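Local coordinates for thioredoxin-like protein (Klebsiella pneumoniae subsp. pneumoniae MGH 78578, PDB 3TY1) that is of unknown function but may bind carbohydrate and resembles the galactose mutarotases and aldose 1-epimerases, at residues Lys38-Gly43 / Ser48-Ile53; Ile61-Ser64 / Gly68-Leu71. All blocks are in the same frame, centred on the assembly; numbering follows the deposited sequence.

Interaction 1: Lys38-Gly43 / Ser48-Ile53; sequences KVLHGG and SKILTI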
loop_
_atom_site.group_PDB
_atom_site.type_symbol
_atom_site.label_atom_id
_atom_site.label_comp_id
_atom_site.label_asym_id
_atom_site.label_seq_id
_atom_site.Cartn_x
_atom_site.Cartn_y
_atom_site.Cartn_z
ATOM N N LYS A 38 4.997 9.941 -19.648
ATOM C CA LYS A 38 4.469 10.975 -18.835
ATOM C C LYS A 38 4.185 10.450 -17.448
ATOM O O LYS A 38 3.524 9.397 -17.286
ATOM C CB LYS A 38 3.219 11.512 -19.539
ATOM C CG LYS A 38 2.524 12.683 -18.877
ATOM C CD LYS A 38 1.319 13.247 -19.732
ATOM C CE LYS A 38 1.738 13.757 -21.115
ATOM N NZ LYS A 38 0.693 14.574 -21.837
ATOM N N VAL A 39 4.614 11.215 -16.440
ATOM C CA VAL A 39 4.361 10.904 -15.053
ATOM C C VAL A 39 3.082 11.613 -14.712
ATOM O O VAL A 39 2.986 12.834 -14.875
ATOM C CB VAL A 39 5.482 11.392 -14.105
ATOM C CG1 VAL A 39 5.177 10.950 -12.639
ATOM C CG2 VAL A 39 6.815 10.839 -14.516
ATOM N N LEU A 40 2.100 10.870 -14.234
ATOM C CA LEU A 40 0.777 11.426 -13.922
ATOM C C LEU A 40 0.664 11.845 -12.449
ATOM O O LEU A 40 1.435 11.426 -11.580
ATOM C CB LEU A 40 -0.339 10.435 -14.272
ATOM C CG LEU A 40 -0.414 10.002 -15.732
ATOM C CD1 LEU A 40 -1.481 8.863 -15.794
ATOM C CD2 LEU A 40 -0.704 11.200 -16.628
ATOM N N HIS A 41 -0.354 12.659 -12.172
ATOM C CA HIS A 41 -0.561 13.227 -10.841
ATOM C C HIS A 41 -2.057 13.323 -10.553
ATOM O O HIS A 41 -2.896 13.277 -11.475
ATOM C CB HIS A 41 0.113 14.596 -10.692
ATOM C CG HIS A 41 1.588 14.584 -10.936
ATOM N ND1 HIS A 41 2.496 14.139 -9.995
ATOM C CD2 HIS A 41 2.319 14.959 -12.023
ATOM C CE1 HIS A 41 3.720 14.233 -10.494
ATOM N NE2 HIS A 41 3.642 14.740 -11.713
ATOM N N GLY A 42 -2.387 13.438 -9.272
ATOM C CA GLY A 42 -3.761 13.612 -8.826
ATOM C C GLY A 42 -4.432 12.322 -8.387
ATOM O O GLY A 42 -4.215 11.247 -8.976
ATOM N N GLY A 43 -5.247 12.408 -7.334
ATOM C CA GLY A 43 -5.972 11.229 -6.884
ATOM C C GLY A 43 -5.075 10.031 -6.598
ATOM O O GLY A 43 -3.974 10.191 -6.105
ATOM N N SER A 48 1.966 7.489 -11.149
ATOM C CA SER A 48 1.758 6.517 -12.203
ATOM C C SER A 48 2.310 7.014 -13.514
ATOM O O SER A 48 2.183 8.185 -13.820
ATOM C CB SER A 48 0.276 6.233 -12.417
ATOM O OG SER A 48 -0.260 5.511 -11.313
ATOM N N LYS A 49 2.932 6.123 -14.291
ATOM C CA LYS A 49 3.411 6.507 -15.617
ATOM C C LYS A 49 2.548 5.923 -16.740
ATOM O O LYS A 49 1.993 4.820 -16.605
ATOM C CB LYS A 49 4.802 5.998 -15.801
ATOM C CG LYS A 49 5.869 6.571 -14.888
ATOM C CD LYS A 49 7.201 5.826 -15.071
ATOM C CE LYS A 49 7.233 4.464 -14.324
ATOM N NZ LYS A 49 8.466 3.683 -14.599
ATOM N N ILE A 50 2.445 6.675 -17.828
ATOM C CA ILE A 50 1.928 6.174 -19.097
ATOM C C ILE A 50 3.010 6.355 -20.147
ATOM O O ILE A 50 3.870 7.266 -20.036
ATOM C CB ILE A 50 0.597 6.832 -19.573
ATOM C CG1 ILE A 50 0.687 8.339 -19.661
ATOM C CG2 ILE A 50 -0.561 6.360 -18.663
ATOM C CD1 ILE A 50 -0.524 8.969 -20.355
ATOM N N LEU A 51 2.987 5.468 -21.139
ATOM C CA LEU A 51 3.942 5.517 -22.233
ATOM C C LEU A 51 3.114 5.336 -23.495
ATOM O O LEU A 51 2.379 4.341 -23.623
ATOM C CB LEU A 51 5.013 4.445 -22.050
ATOM C CG LEU A 51 6.058 4.211 -23.128
ATOM C CD1 LEU A 51 6.856 5.450 -23.400
ATOM C CD2 LEU A 51 7.011 3.021 -22.649
ATOM N N THR A 52 3.222 6.294 -24.405
ATOM C CA THR A 52 2.379 6.356 -25.569
ATOM C C THR A 52 3.161 6.468 -26.870
ATOM O O THR A 52 4.053 7.316 -26.997
ATOM C CB THR A 52 1.462 7.602 -25.475
ATOM O OG1 THR A 52 0.761 7.604 -24.203
ATOM C CG2 THR A 52 0.464 7.592 -26.647
ATOM N N ILE A 53 2.799 5.654 -27.850
ATOM C CA ILE A 53 3.227 5.854 -29.222
ATOM C C ILE A 53 2.127 6.683 -29.908
ATOM O O ILE A 53 1.002 6.208 -30.049
ATOM C CB ILE A 53 3.361 4.549 -30.003
ATOM C CG1 ILE A 53 4.432 3.653 -29.353
ATOM C CG2 ILE A 53 3.661 4.910 -31.521
ATOM C CD1 ILE A 53 4.470 2.174 -29.919
#
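Leu40, just past the end of strand 33-39, lays its CD1 across CG2 of Ile50 at 3.9 Å, the two side chains crossing at about a right angle. The torsions of Ile50 explain the fit: CG1 stands between the backbone N and the carbonyl carbon (chi1 55°), which leaves CG2 beside its own N and turned to Leu40, while CG1 lies 4.1 Å from CB of Lys38. A beta-branched residue suits this place, since its two branches serve two neighbours at once. Lys38 gives only the root of its chain to the contact; its far end leads off the strand, as befits an exposed lysine. On the face of the sheet opposite Lys38 and Ile50, Val39 and Lys49 form a non-hydrogen-bonded pair, Val39 CG2 lying 4.4 Å from Lys49 CG in a looser alkyl contact. The lysine then carries its ammonium group away to a salt bridge with Asp15.

The backbones hold these side chains in register. Lys38 and Ile50 are a reciprocal hydrogen-bonded pair: Lys38 N gives to Ile50 O at 2.9 Å, and Ile50 N gives to Lys38 O at 3.0 Å. Past the end of the regular pairing, Leu40 N reaches Ser48 O at 2.7 Å, and a further backbone bond joins Leu40 to Gly47 in the connecting loop. Ser48 is buried, and its hydroxyl is satisfied by the carbonyl of Val90. The arrangement is that of a beta hairpin whose strands, 33-39 and 49-55, are adjacent in an antiparallel sheet.

Interaction 2: Ile61-Ser64 / Gly68-Leu71; sequences ITLS and GMNL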
loop_
_atom_site.group_PDB
_atom_site.type_symbol
_atom_site.label_atom_id
_atom_site.label_comp_id
_atom_site.label_asym_id
_atom_site.label_seq_id
_atom_site.Cartn_x
_atom_site.Cartn_y
_atom_site.Cartn_z
ATOM N N ILE A 61 -1.052 4.282 -29.298
ATOM C CA ILE A 61 -1.043 3.177 -28.359
ATOM C C ILE A 61 -0.534 3.642 -27.016
ATOM O O ILE A 61 0.618 4.146 -26.923
ATOM C CB ILE A 61 -0.087 2.050 -28.861
ATOM C CG1 ILE A 61 -0.542 1.530 -30.244
ATOM C CG2 ILE A 61 0.022 0.929 -27.777
ATOM C CD1 ILE A 61 0.486 0.521 -30.923
ATOM N N THR A 62 -1.355 3.475 -25.981
ATOM C CA THR A 62 -1.011 3.925 -24.631
ATOM C C THR A 62 -0.893 2.756 -23.743
ATOM O O THR A 62 -1.809 1.928 -23.680
ATOM C CB THR A 62 -2.082 4.876 -24.059
ATOM O OG1 THR A 62 -2.218 5.989 -24.938
ATOM C CG2 THR A 62 -1.697 5.364 -22.648
ATOM N N LEU A 63 0.227 2.677 -23.042
ATOM C CA LEU A 63 0.413 1.613 -22.045
ATOM C C LEU A 63 0.897 2.221 -20.744
ATOM O O LEU A 63 1.288 3.368 -20.733
ATOM C CB LEU A 63 1.310 0.526 -22.577
ATOM C CG LEU A 63 2.726 0.714 -23.014
ATOM C CD1 LEU A 63 3.588 0.720 -21.723
ATOM C CD2 LEU A 63 3.172 -0.406 -23.918
ATOM N N SER A 64 0.856 1.459 -19.657
ATOM C CA SER A 64 1.300 1.935 -18.362
ATOM C C SER A 64 2.401 1.064 -17.762
ATOM O O SER A 64 2.126 -0.057 -17.338
ATOM C CB SER A 64 0.129 2.033 -17.385
ATOM O OG SER A 64 0.658 2.441 -16.143
ATOM N N GLY A 68 2.206 -2.879 -14.906
ATOM C CA GLY A 68 2.682 -4.120 -15.562
ATOM C C GLY A 68 2.770 -4.095 -17.075
ATOM O O GLY A 68 2.752 -5.131 -17.701
HETATM N N MSE A 69 2.868 -2.896 -17.641
HETATM C CA MSE A 69 2.828 -2.697 -19.096
HETATM C C MSE A 69 1.476 -3.064 -19.719
HETATM O O MSE A 69 1.381 -3.315 -20.939
HETATM C CB MSE A 69 3.984 -3.409 -19.802
HETATM C CG MSE A 69 5.342 -3.231 -19.204
HETATM SE SE MSE A 69 6.129 -1.521 -19.368
HETATM C CE MSE A 69 6.460 -1.402 -21.316
ATOM N N ASN A 70 0.420 -3.024 -18.915
ATOM C CA ASN A 70 -0.946 -3.179 -19.430
ATOM C C ASN A 70 -1.173 -2.136 -20.521
ATOM O O ASN A 70 -0.666 -0.991 -20.438
ATOM C CB ASN A 70 -1.984 -2.856 -18.330
ATOM C CG ASN A 70 -2.145 -3.930 -17.263
ATOM O OD1 ASN A 70 -1.636 -5.061 -17.381
ATOM N ND2 ASN A 70 -2.873 -3.552 -16.162
ATOM N N LEU A 71 -2.016 -2.486 -21.487
ATOM C CA LEU A 71 -2.360 -1.623 -22.587
ATOM C C LEU A 71 -3.629 -0.904 -22.153
ATOM O O LEU A 71 -4.641 -1.519 -21.822
ATOM C CB LEU A 71 -2.576 -2.394 -23.892
ATOM C CG LEU A 71 -1.465 -3.394 -24.320
ATOM C CD1 LEU A 71 -1.819 -4.003 -25.662
ATOM C CD2 LEU A 71 -0.091 -2.724 -24.342
#
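Leu63 and Leu71 are an antiparallel non-hydrogen-bonded pair, their CA atoms 4.3 Å apart, and the second strand starts out of a turn in which Gly68 and Met69 both have positive phi, easy for glycine but unusual for Met69. Beside this pair Ser64 N gives a hydrogen bond to Asn70 O at 3.0 Å; that from Met69 N to Ser64 O, 2.9 Å, is weak, with an N-H...O angle of 128°. CG of Leu63 sits between its backbone N and carbonyl carbon (chi1 60°), and both methyls find partners. CD1 meets the selenomethionine methyl, Met69 CE, at 3.6 Å, whereas CD2 lies 4.0 Å from Leu71 CD2. Although Met69 leaves its backbone pointing away, bends at chi2 and chi3 fold the chain back; a long unbranched residue can make that return. Thr179 and Leu181 of strand 173-183 cover Met69 and Leu71.

Ser64 and Asn70 place buried polar groups on the side away from Leu63 and Leu71. Ser64 OG bonds to the carbonyl of Lys49, and Asn70 to Glu112 through ND2 and, weakly, to Arg116 N through OD1. The chemistry implies an apolar side of Leu63, Met69 and Leu71, with the buried polar groups satisfied elsewhere in the chain.

In the fold
Interactions 1 and 2 belong to two hairpins of one six-stranded antiparallel sheet, in series along the chain, their centres about 10 Å apart. Strands 49-55 and 60-64, one from each, are neighbours in it, and Leu51 N lies 2.7 Å from Leu63 O, a probable hydrogen bond. Interaction 1 is partly buried, about 19 Å from the centre of the chain, and interaction 2 buried, about 10 Å from it (centre to centre). Leu51 and Ile53 pack on strand 159-169, and Met69 and Leu71 on strand 173-183, both of the ten-stranded sheet, consistent with the supersandwich fold. A sulfate, probably from crystallisation, lies about 4 Å from the side chain of Val39.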